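Local coordinates for protein prolyl oligopeptidase (Galerina marginata, PDB 5N4B) that cleaves peptide bonds after proline and macrocyclises precursor peptides, acting as a dual-function serine peptidase and macrocyclase in the biosynthesis of the amanitin toxins, at residues 218-221 and 222-225; 663-666 and 667-671; 701-704 and 705-709. The protein carries 1 engineered substitution. All coordinates share one frame; numbering follows the deposited sequence. Where two conformers were deposited one is given.

Interaction 1: residues 218-221 and 222-225; sequences QRYP and ARER
From Tyr220 to Arg223 the backbone leaves its strand nearly fully extended, Pro221 and Ala222 both in polyproline-II conformation. The side chains of Pro221 and Arg223 lie side by side, pointing the same way. The Arg223 chain runs straight from CG to NE and lays its guanidinium against the proline, NH2 lying 3.8 Å from Pro221 CD. Pro221 O sits over one face of that guanidinium, 3.3 Å from Arg223 NH1, where the angle is too poor for a hydrogen bond. NH1 also reaches the Tyr220 CB atom. In Arg219, chi1 of 59° sets CG between the backbone N and the carbonyl carbon, and a bend at chi3 turns the guanidinium forward along the chain. Its NE and NH2 grip Tyr220 O side-on, at 3.0 Å from NE and 2.9 Å from NH2, both from the same face of the carbonyl. The edge of this guanidinium faces Ala222 N, two donors that make no bond. Strand 214-219 belongs to one blade of the beta-propeller: Arg219 packs on Met236 and Cys238 of strand 236-241, Ala222 on Trp200 of the preceding blade, and Tyr220 on Ile262 of the following one.

Interaction 2: residues 663-666 and 667-671; sequences GRVV and PMHSF
Val665 and Val666 lead from the catalytic-acid loop of an alpha/beta-hydrolase fold into the first turn of helix 668-680, and their side chains meet those of Met668 and His669. The loop follows strand 653-659 and carries Asp662 of the charge relay system just ahead of Gly663, whose carbonyl O is bonded by Thr615 OG1. The next two residues curl round the acid: Arg664 N makes a weak hydrogen bond to Asp662 OD1 and Val665 N a regular one. Val665 stands across His669 at about a right angle, and its CG1, anti to the backbone N, approaches His669 CD2 to 3.7 Å. The same side chain is about 4 Å from that of Ala578, the engineered residue at the position of the catalytic serine. Val666 then does most of the packing. With chi1 at -71°, its CG2 lies between the backbone N and the carbonyl carbon, where it touches Met668 CG at 3.8 Å and His669 CD2 at 4.0 Å. Its carbonyl closes the turn: His669 N gives Val666 O a straight but weak hydrogen bond, 3.3 Å long at 166°, and the edge of the imidazole also meets that oxygen through CD2. Asp607 N bonds to His669 ND1, holding the ring from another side, while Met668 CE lies over one face, 3.6 Å above the plane and over the centre. The next carbonyl, Pro667 O, accepts from Phe671 N at 3.0 Å and lies over the Phe671 ring, displaced toward its rim.

Interaction 3: residues 701-704 and 705-709; sequences MGKP and TDKNV
Pro704 and Lys703 lead into helix 705-722 and pack against Lys707 and Asn708 of its first turn. Pro704 occupies the N-cap position, and its carbonyl takes the first full helical bond: Asn708 N lies 3.0 Å from Pro704 O, at a C=O...N angle of 162°. Its ring rests by Asp706, with Pro704 CB 3.5 Å from Asp706 OD1. Asp706 OD1 also accepts a weak hydrogen bond from Lys707 N, bent to 116°. The extended Lys703 chain crosses Asn708 obliquely, its CB 3.4 Å from Asn708 OD1; a looser contact at 4.1 Å joins Lys703 CD to Lys707 CG in one of two conformers of Lys707. While OD1 lies against the Lys703 chain, Asn708 ND2 and Lys703 N both donate to one water, which bridges helix and loop. Lys703 NZ forms salt bridges with Asp693 and Asp711; in the same conformer Lys707 NZ makes a weak, long ion pair with Asp693. The contact thus ties helix 705-722 to the end of strand 688-693, while the Thr705 side chain touches Arg80 of helix 68-80, and Thr705 N is hydrogen-bonded to Ser106 OG in the loop before strand 109-113.

In the fold
All three are local contacts within one continuous stretch, none touching another; interaction 1 is extended, while interactions 2 and 3 enter helices. Interaction 1 is a surface contact on the propeller, the Tyr220 side chain about 8 Å from that of catalytic His699; interactions 2 and 3 belong to the hydrolase domain. Both of those bring a loop into a helix through a proline, but 663-671 is buried beside the charge relay residues and relies on valine, methionine and imidazole contacts, whereas 701-709, at the surface, relies on an N-cap carbonyl, a bridging water and lysines gathered round acids. Interaction 1 makes no hydrogen bond between its segments and depends on guanidinium groups lying against the chain.

Interaction 1: residues 218-221 and 222-225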
ATOM      1  N   GLN A 218       9.096  -8.461  14.481  1.00 12.67           N
ATOM      2  CA  GLN A 218       8.838  -9.805  13.984  1.00 12.59           C
ATOM      3  C   GLN A 218      10.006 -10.270  13.129  1.00 13.64           C
ATOM      4  O   GLN A 218      10.473  -9.553  12.235  1.00 15.41           O
ATOM      5  CB  GLN A 218       7.560  -9.863  13.180  1.00 11.68           C
ATOM      6  CG  GLN A 218       7.301 -11.277  12.635  1.00 12.91           C
ATOM      7  CD  GLN A 218       5.917 -11.377  12.095  1.00 14.40           C
ATOM      8  OE1 GLN A 218       5.063 -12.007  12.700  1.00 14.43           O
ATOM      9  NE2 GLN A 218       5.642 -10.696  10.987  1.00 15.10           N
ATOM     10  N   ARG A 219      10.465 -11.473  13.384  1.00 14.37           N
ATOM     11  CA  ARG A 219      11.477 -12.036  12.519  1.00 17.70           C
ATOM     12  C   ARG A 219      11.182 -13.485  12.167  1.00 17.23           C
ATOM     13  O   ARG A 219      10.287 -14.134  12.708  1.00 19.11           O
ATOM     14  CB  ARG A 219      12.860 -11.940  13.097  1.00 20.87           C
ATOM     15  CG  ARG A 219      12.900 -12.666  14.407  1.00 20.10           C
ATOM     16  CD  ARG A 219      14.269 -13.135  14.726  1.00 25.35           C
ATOM     17  NE  ARG A 219      14.792 -14.126  13.786  1.00 23.84           N
ATOM     18  CZ  ARG A 219      15.979 -14.679  13.930  1.00 26.96           C
ATOM     19  NH1 ARG A 219      16.745 -14.335  14.966  1.00 29.47           N
ATOM     20  NH2 ARG A 219      16.373 -15.561  13.039  1.00 22.00           N
ATOM     21  N   TYR A 220      11.925 -13.954  11.221  1.00 16.25           N
ATOM     22  CA  TYR A 220      11.793 -15.283  10.663  1.00 17.25           C
ATOM     23  C   TYR A 220      13.032 -16.116  10.919  1.00 18.11           C
ATOM     24  O   TYR A 220      14.074 -15.566  11.288  1.00 19.74           O
ATOM     25  CB  TYR A 220      11.497 -15.175   9.181  1.00 18.69           C
ATOM     26  CG  TYR A 220      10.074 -14.733   8.961  1.00 16.32           C
ATOM     27  CD1 TYR A 220       9.049 -15.673   8.868  1.00 17.99           C
ATOM     28  CD2 TYR A 220       9.730 -13.391   8.948  1.00 15.18           C
ATOM     29  CE1 TYR A 220       7.736 -15.296   8.679  1.00 17.18           C
ATOM     30  CE2 TYR A 220       8.405 -13.017   8.779  1.00 16.19           C
ATOM     31  CZ  TYR A 220       7.433 -13.972   8.648  1.00 16.51           C
ATOM     32  OH  TYR A 220       6.108 -13.548   8.485  1.00 17.14           O
ATOM     33  N   PRO A 221      12.968 -17.432  10.726  1.00 19.50           N
ATOM     34  CA  PRO A 221      14.159 -18.248  10.928  1.00 21.97           C
ATOM     35  C   PRO A 221      15.253 -17.839   9.972  1.00 22.32           C
ATOM     36  O   PRO A 221      14.983 -17.494   8.812  1.00 23.52           O
ATOM     37  CB  PRO A 221      13.669 -19.667  10.642  1.00 24.28           C
ATOM     38  CG  PRO A 221      12.176 -19.614  10.974  1.00 23.50           C
ATOM     39  CD  PRO A 221      11.755 -18.241  10.519  1.00 19.97           C
ATOM     40  N   ALA A 222      16.491 -17.887  10.477  1.00 24.77           N
ATOM     41  CA  ALA A 222      17.641 -17.644   9.613  1.00 23.57           C
ATOM     42  C   ALA A 222      17.698 -18.758   8.589  1.00 28.59           C
ATOM     43  O   ALA A 222      17.330 -19.894   8.879  1.00 32.84           O
ATOM     44  CB  ALA A 222      18.930 -17.618  10.443  1.00 28.17           C
ATOM     45  N   ARG A 223      18.085 -18.405   7.371  1.00 29.23           N
ATOM     46  CA  ARG A 223      18.189 -19.377   6.300  1.00 39.37           C
ATOM     47  C   ARG A 223      19.528 -19.160   5.615  1.00 33.91           C
ATOM     48  O   ARG A 223      19.860 -18.032   5.230  1.00 32.54           O
ATOM     49  CB  ARG A 223      17.007 -19.214   5.320  1.00 46.93           C
ATOM     50  CG  ARG A 223      15.642 -19.547   5.994  1.00 57.18           C
ATOM     51  CD  ARG A 223      14.442 -19.419   5.049  1.00 65.50           C
ATOM     52  NE  ARG A 223      13.126 -19.594   5.691  1.00 72.86           N
ATOM     53  CZ  ARG A 223      12.401 -18.619   6.256  1.00 70.81           C
ATOM     54  NH1 ARG A 223      12.878 -17.380   6.302  1.00 62.11           N
ATOM     55  NH2 ARG A 223      11.193 -18.885   6.784  1.00 58.99           N
ATOM     56  N   GLU A 224      20.283 -20.244   5.449  1.00 29.40           N
ATOM     57  CA  GLU A 224      21.450 -20.165   4.589  1.00 28.96           C
ATOM     58  C   GLU A 224      21.001 -20.074   3.126  1.00 33.08           C
ATOM     59  O   GLU A 224      19.844 -20.361   2.787  1.00 33.50           O
ATOM     60  CB  GLU A 224      22.333 -21.397   4.790  1.00 37.56           C
ATOM     61  CG  GLU A 224      22.856 -21.562   6.237  1.00 36.90           C
ATOM     62  CD  GLU A 224      23.967 -20.562   6.595  1.00 47.51           C
ATOM     63  OE1 GLU A 224      24.827 -20.248   5.733  1.00 44.39           O
ATOM     64  OE2 GLU A 224      23.979 -20.089   7.754  1.00 48.45           O
ATOM     65  N   ARG A 225      21.934 -19.696   2.258  1.00 31.59           N
ATOM     66  CA  ARG A 225      21.622 -19.382   0.857  1.00 31.47           C
ATOM     67  C   ARG A 225      20.850 -20.490   0.132  1.00 30.46           C
ATOM     68  O   ARG A 225      19.904 -20.208  -0.614  1.00 34.23           O
ATOM     69  CB  ARG A 225      22.928 -19.065   0.131  1.00 38.05           C
ATOM     70  CG  ARG A 225      22.876 -19.093  -1.398  1.00 47.88           C
ATOM     71  CD  ARG A 225      22.044 -18.001  -2.042  1.00 53.98           C
ATOM     72  NE  ARG A 225      22.040 -18.197  -3.499  1.00 61.79           N
ATOM     73  CZ  ARG A 225      21.222 -19.028  -4.150  1.00 64.46           C
ATOM     74  NH1 ARG A 225      20.292 -19.716  -3.491  1.00 63.02           N
ATOM     75  NH2 ARG A 225      21.319 -19.164  -5.472  1.00 64.48           N
TER

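Interaction 2: residues 663-666 and 667-671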
ATOM      1  N   GLY A 663       8.466 -10.527  -4.705  1.00 16.75           N
ATOM      2  CA  GLY A 663       8.148 -11.643  -3.830  1.00 16.99           C
ATOM      3  C   GLY A 663       6.749 -11.614  -3.286  1.00 17.05           C
ATOM      4  O   GLY A 663       6.305 -12.577  -2.653  1.00 20.05           O
ATOM      5  N   ARG A 664       6.071 -10.505  -3.476  1.00 15.47           N
ATOM      6  CA  ARG A 664       4.673 -10.385  -3.078  1.00 15.52           C
ATOM      7  C   ARG A 664       3.814 -11.124  -4.088  1.00 14.21           C
ATOM      8  O   ARG A 664       3.094 -12.065  -3.728  1.00 16.03           O
ATOM      9  CB  ARG A 664       4.297  -8.915  -3.013  1.00 18.13           C
ATOM     10  CG  ARG A 664       2.830  -8.634  -2.589  1.00 26.35           C
ATOM     11  CD  ARG A 664       2.480  -7.137  -2.832  1.00 24.84           C
ATOM     12  NE  ARG A 664       1.099  -6.781  -2.490  1.00 41.69           N
ATOM     13  CZ  ARG A 664       0.569  -5.570  -2.700  1.00 39.59           C
ATOM     14  NH1 ARG A 664       1.300  -4.614  -3.280  1.00 35.83           N
ATOM     15  NH2 ARG A 664      -0.694  -5.312  -2.355  1.00 40.31           N
ATOM     16  N   VAL A 665       3.905 -10.718  -5.363  1.00 12.98           N
ATOM     17  CA  VAL A 665       3.254 -11.414  -6.463  1.00 12.07           C
ATOM     18  C   VAL A 665       4.365 -11.868  -7.383  1.00 10.93           C
ATOM     19  O   VAL A 665       4.954 -11.067  -8.121  1.00 12.42           O
ATOM     20  CB  VAL A 665       2.257 -10.530  -7.208  1.00 11.04           C
ATOM     21  CG1 VAL A 665       1.654 -11.351  -8.306  1.00 13.54           C
ATOM     22  CG2 VAL A 665       1.202  -9.931  -6.290  1.00 13.97           C
ATOM     23  N   VAL A 666       4.635 -13.161  -7.392  1.00 12.39           N
ATOM     24  CA  VAL A 666       5.707 -13.630  -8.262  1.00 11.25           C
ATOM     25  C   VAL A 666       5.354 -13.394  -9.735  1.00 11.03           C
ATOM     26  O   VAL A 666       4.177 -13.516 -10.130  1.00 12.01           O
ATOM     27  CB  VAL A 666       6.048 -15.115  -7.995  1.00 14.18           C
ATOM     28  CG1 VAL A 666       6.755 -15.281  -6.652  1.00 15.48           C
ATOM     29  CG2 VAL A 666       4.822 -15.981  -8.058  1.00 17.27           C
ATOM     30  N   PRO A 667       6.333 -13.044 -10.568  1.00 11.58           N
ATOM     31  CA  PRO A 667       6.048 -12.625 -11.943  1.00 11.00           C
ATOM     32  C   PRO A 667       5.562 -13.736 -12.852  1.00 12.27           C
ATOM     33  O   PRO A 667       5.044 -13.425 -13.935  1.00 11.50           O
ATOM     34  CB  PRO A 667       7.375 -12.033 -12.415  1.00 15.11           C
ATOM     35  CG  PRO A 667       8.387 -12.658 -11.508  1.00 15.82           C
ATOM     36  CD  PRO A 667       7.723 -12.833 -10.213  1.00 13.03           C
ATOM     37  N   MET A 668       5.664 -15.010 -12.453  1.00 11.86           N
ATOM     38  CA  MET A 668       5.115 -16.089 -13.272  1.00 12.30           C
ATOM     39  C   MET A 668       3.650 -15.878 -13.586  1.00 10.43           C
ATOM     40  O   MET A 668       3.201 -16.309 -14.630  1.00 13.48           O
ATOM     41  CB  MET A 668       5.333 -17.442 -12.593  1.00 13.01           C
ATOM     42  CG  MET A 668       4.463 -17.728 -11.414  1.00 15.84           C
ATOM     43  SD  MET A 668       2.906 -18.509 -11.899  1.00 16.61           S
ATOM     44  CE  MET A 668       1.994 -18.504 -10.365  1.00 21.20           C
ATOM     45  N   HIS A 669       2.905 -15.180 -12.726  1.00 10.67           N
ATOM     46  CA  HIS A 669       1.503 -14.907 -12.989  1.00 11.39           C
ATOM     47  C   HIS A 669       1.361 -14.177 -14.326  1.00 11.00           C
ATOM     48  O   HIS A 669       0.630 -14.604 -15.225  1.00 11.70           O
ATOM     49  CB  HIS A 669       0.960 -14.036 -11.859  1.00 11.90           C
ATOM     50  CG  HIS A 669       0.636 -14.778 -10.621  1.00 11.30           C
ATOM     51  ND1 HIS A 669      -0.484 -15.582 -10.493  1.00 11.93           N
ATOM     52  CD2 HIS A 669       1.288 -14.839  -9.436  1.00 11.53           C
ATOM     53  CE1 HIS A 669      -0.503 -16.100  -9.284  1.00 13.24           C
ATOM     54  NE2 HIS A 669       0.561 -15.669  -8.619  1.00 11.91           N
ATOM     55  N   SER A 670       2.009 -13.020 -14.432  1.00 11.41           N
ATOM     56  CA  SER A 670       2.009 -12.254 -15.658  1.00  9.37           C
ATOM     57  C   SER A 670       2.651 -13.009 -16.820  1.00  9.67           C
ATOM     58  O   SER A 670       2.209 -12.881 -17.967  1.00 11.14           O
ATOM     59  CB  SER A 670       2.792 -10.973 -15.471  1.00 10.47           C
ATOM     60  OG  SER A 670       2.069 -10.062 -14.677  1.00 12.47           O
ATOM     61  N   PHE A 671       3.732 -13.755 -16.566  1.00 10.80           N
ATOM     62  CA  PHE A 671       4.375 -14.507 -17.656  1.00 10.43           C
ATOM     63  C   PHE A 671       3.405 -15.526 -18.275  1.00 11.15           C
ATOM     64  O   PHE A 671       3.295 -15.631 -19.511  1.00 11.88           O
ATOM     65  CB  PHE A 671       5.627 -15.236 -17.170  1.00 10.48           C
ATOM     66  CG  PHE A 671       6.740 -14.383 -16.713  1.00 11.84           C
ATOM     67  CD1 PHE A 671       6.763 -13.007 -16.920  1.00 12.86           C
ATOM     68  CD2 PHE A 671       7.818 -14.977 -16.034  1.00 14.83           C
ATOM     69  CE1 PHE A 671       7.857 -12.252 -16.459  1.00 12.57           C
ATOM     70  CE2 PHE A 671       8.875 -14.229 -15.592  1.00 15.73           C
ATOM     71  CZ  PHE A 671       8.888 -12.864 -15.799  1.00 14.54           C
TER

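Interaction 3: residues 701-704 and 705-709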
ATOM      1  N   MET A 701      11.731  -2.224  -1.112  1.00 16.55           N
ATOM      2  CA  MET A 701      12.485  -1.195  -1.798  1.00 15.58           C
ATOM      3  C   MET A 701      11.708  -0.695  -2.995  1.00 13.63           C
ATOM      4  O   MET A 701      10.990  -1.450  -3.669  1.00 18.88           O
ATOM      5  CB  MET A 701      13.824  -1.758  -2.282  1.00 14.02           C
ATOM      6  CG  MET A 701      14.755  -2.085  -1.149  1.00 16.46           C
ATOM      7  SD  MET A 701      16.356  -2.708  -1.683  1.00 18.03           S
ATOM      8  CE  MET A 701      17.106  -1.259  -2.432  1.00 18.39           C
ATOM      9  N   GLY A 702      11.928   0.564  -3.291  1.00 15.91           N
ATOM     10  CA  GLY A 702      11.439   1.177  -4.501  1.00 14.53           C
ATOM     11  C   GLY A 702      12.535   1.367  -5.544  1.00 15.66           C
ATOM     12  O   GLY A 702      13.715   1.175  -5.305  1.00 18.37           O
ATOM     13  N   LYS A 703      12.095   1.767  -6.715  1.00 17.00           N
ATOM     14  CA  LYS A 703      13.010   2.078  -7.803  1.00 17.33           C
ATOM     15  C   LYS A 703      13.554   3.489  -7.662  1.00 14.94           C
ATOM     16  O   LYS A 703      12.920   4.339  -7.024  1.00 16.76           O
ATOM     17  CB  LYS A 703      12.249   2.014  -9.122  1.00 20.72           C
ATOM     18  CG  LYS A 703      11.670   0.661  -9.464  1.00 23.22           C
ATOM     19  CD  LYS A 703      11.112   0.653 -10.827  1.00 23.30           C
ATOM     20  CE  LYS A 703      10.468  -0.694 -11.081  1.00 28.42           C
ATOM     21  NZ  LYS A 703      10.411  -1.023 -12.526  1.00 31.13           N
ATOM     22  N   PRO A 704      14.664   3.797  -8.329  1.00 14.21           N
ATOM     23  CA  PRO A 704      15.117   5.193  -8.367  1.00 13.77           C
ATOM     24  C   PRO A 704      14.093   6.071  -9.081  1.00 12.10           C
ATOM     25  O   PRO A 704      13.378   5.624  -9.974  1.00 12.35           O
ATOM     26  CB  PRO A 704      16.437   5.137  -9.133  1.00 18.06           C
ATOM     27  CG  PRO A 704      16.847   3.644  -9.139  1.00 25.21           C
ATOM     28  CD  PRO A 704      15.565   2.878  -9.046  1.00 15.56           C
ATOM     29  N   THR A 705      14.071   7.342  -8.704  1.00 11.92           N
ATOM     30  CA  THR A 705      13.101   8.276  -9.280  1.00 11.75           C
ATOM     31  C   THR A 705      13.209   8.340 -10.802  1.00 12.83           C
ATOM     32  O   THR A 705      12.199   8.379 -11.498  1.00 11.97           O
ATOM     33  CB  THR A 705      13.321   9.657  -8.690  1.00 16.50           C
ATOM     34  OG1 THR A 705      13.173   9.560  -7.276  1.00 20.90           O
ATOM     35  CG2 THR A 705      12.268  10.623  -9.207  1.00 17.97           C
ATOM     36  N   ASP A 706      14.422   8.375 -11.333  1.00 12.25           N
ATOM     37  CA  ASP A 706      14.568   8.504 -12.775  1.00  9.58           C
ATOM     38  C   ASP A 706      13.943   7.326 -13.515  1.00 10.44           C
ATOM     39  O   ASP A 706      13.319   7.499 -14.576  1.00 11.94           O
ATOM     40  CB  ASP A 706      16.011   8.823 -13.187  1.00 11.58           C
ATOM     41  CG  ASP A 706      17.073   7.807 -12.725  1.00 15.42           C
ATOM     42  OD1 ASP A 706      16.761   6.671 -12.272  1.00 15.08           O
ATOM     43  OD2 ASP A 706      18.305   8.164 -12.863  1.00 15.19           O
ATOM     44  N   LYS A 707      14.085   6.127 -12.971  1.00 11.02           N
ATOM     45  CA  LYS A 707      13.447   4.960 -13.574  0.61 12.64           C
ATOM     46  C   LYS A 707      11.930   5.016 -13.437  1.00 11.69           C
ATOM     47  O   LYS A 707      11.203   4.623 -14.374  1.00 13.04           O
ATOM     48  CB  LYS A 707      14.029   3.681 -12.969  0.61 13.57           C
ATOM     49  CG  LYS A 707      13.529   2.406 -13.602  0.61 16.17           C
ATOM     50  CD  LYS A 707      13.799   2.327 -15.077  0.61 17.93           C
ATOM     51  CE  LYS A 707      13.441   0.964 -15.704  0.61 19.60           C
ATOM     52  NZ  LYS A 707      14.362  -0.187 -15.394  0.61 21.87           N
ATOM     53  N   ASN A 708      11.416   5.455 -12.286  1.00 10.73           N
ATOM     54  CA  ASN A 708       9.973   5.622 -12.110  1.00 11.17           C
ATOM     55  C   ASN A 708       9.416   6.579 -13.159  1.00 10.81           C
ATOM     56  O   ASN A 708       8.372   6.323 -13.770  1.00 11.24           O
ATOM     57  CB  ASN A 708       9.653   6.071 -10.692  1.00 11.34           C
ATOM     58  CG  ASN A 708       9.678   4.918  -9.701  1.00 23.51           C
ATOM     59  OD1 ASN A 708       9.475   3.766 -10.073  1.00 27.03           O
ATOM     60  ND2 ASN A 708       9.911   5.231  -8.431  1.00 29.77           N
ATOM     61  N   VAL A 709      10.127   7.684 -13.436  1.00 10.50           N
ATOM     62  CA  VAL A 709       9.655   8.642 -14.451  1.00 10.62           C
ATOM     63  C   VAL A 709       9.648   8.010 -15.825  1.00 11.68           C
ATOM     64  O   VAL A 709       8.676   8.161 -16.597  1.00 11.38           O
ATOM     65  CB  VAL A 709      10.516   9.916 -14.397  1.00 12.05           C
ATOM     66  CG1 VAL A 709      10.262  10.776 -15.644  1.00 14.48           C
ATOM     67  CG2 VAL A 709      10.240  10.696 -13.103  1.00 13.41           C
TER
HETATM   68  O   HOH W   1       9.460   2.881  -6.732  1.00 37.43           O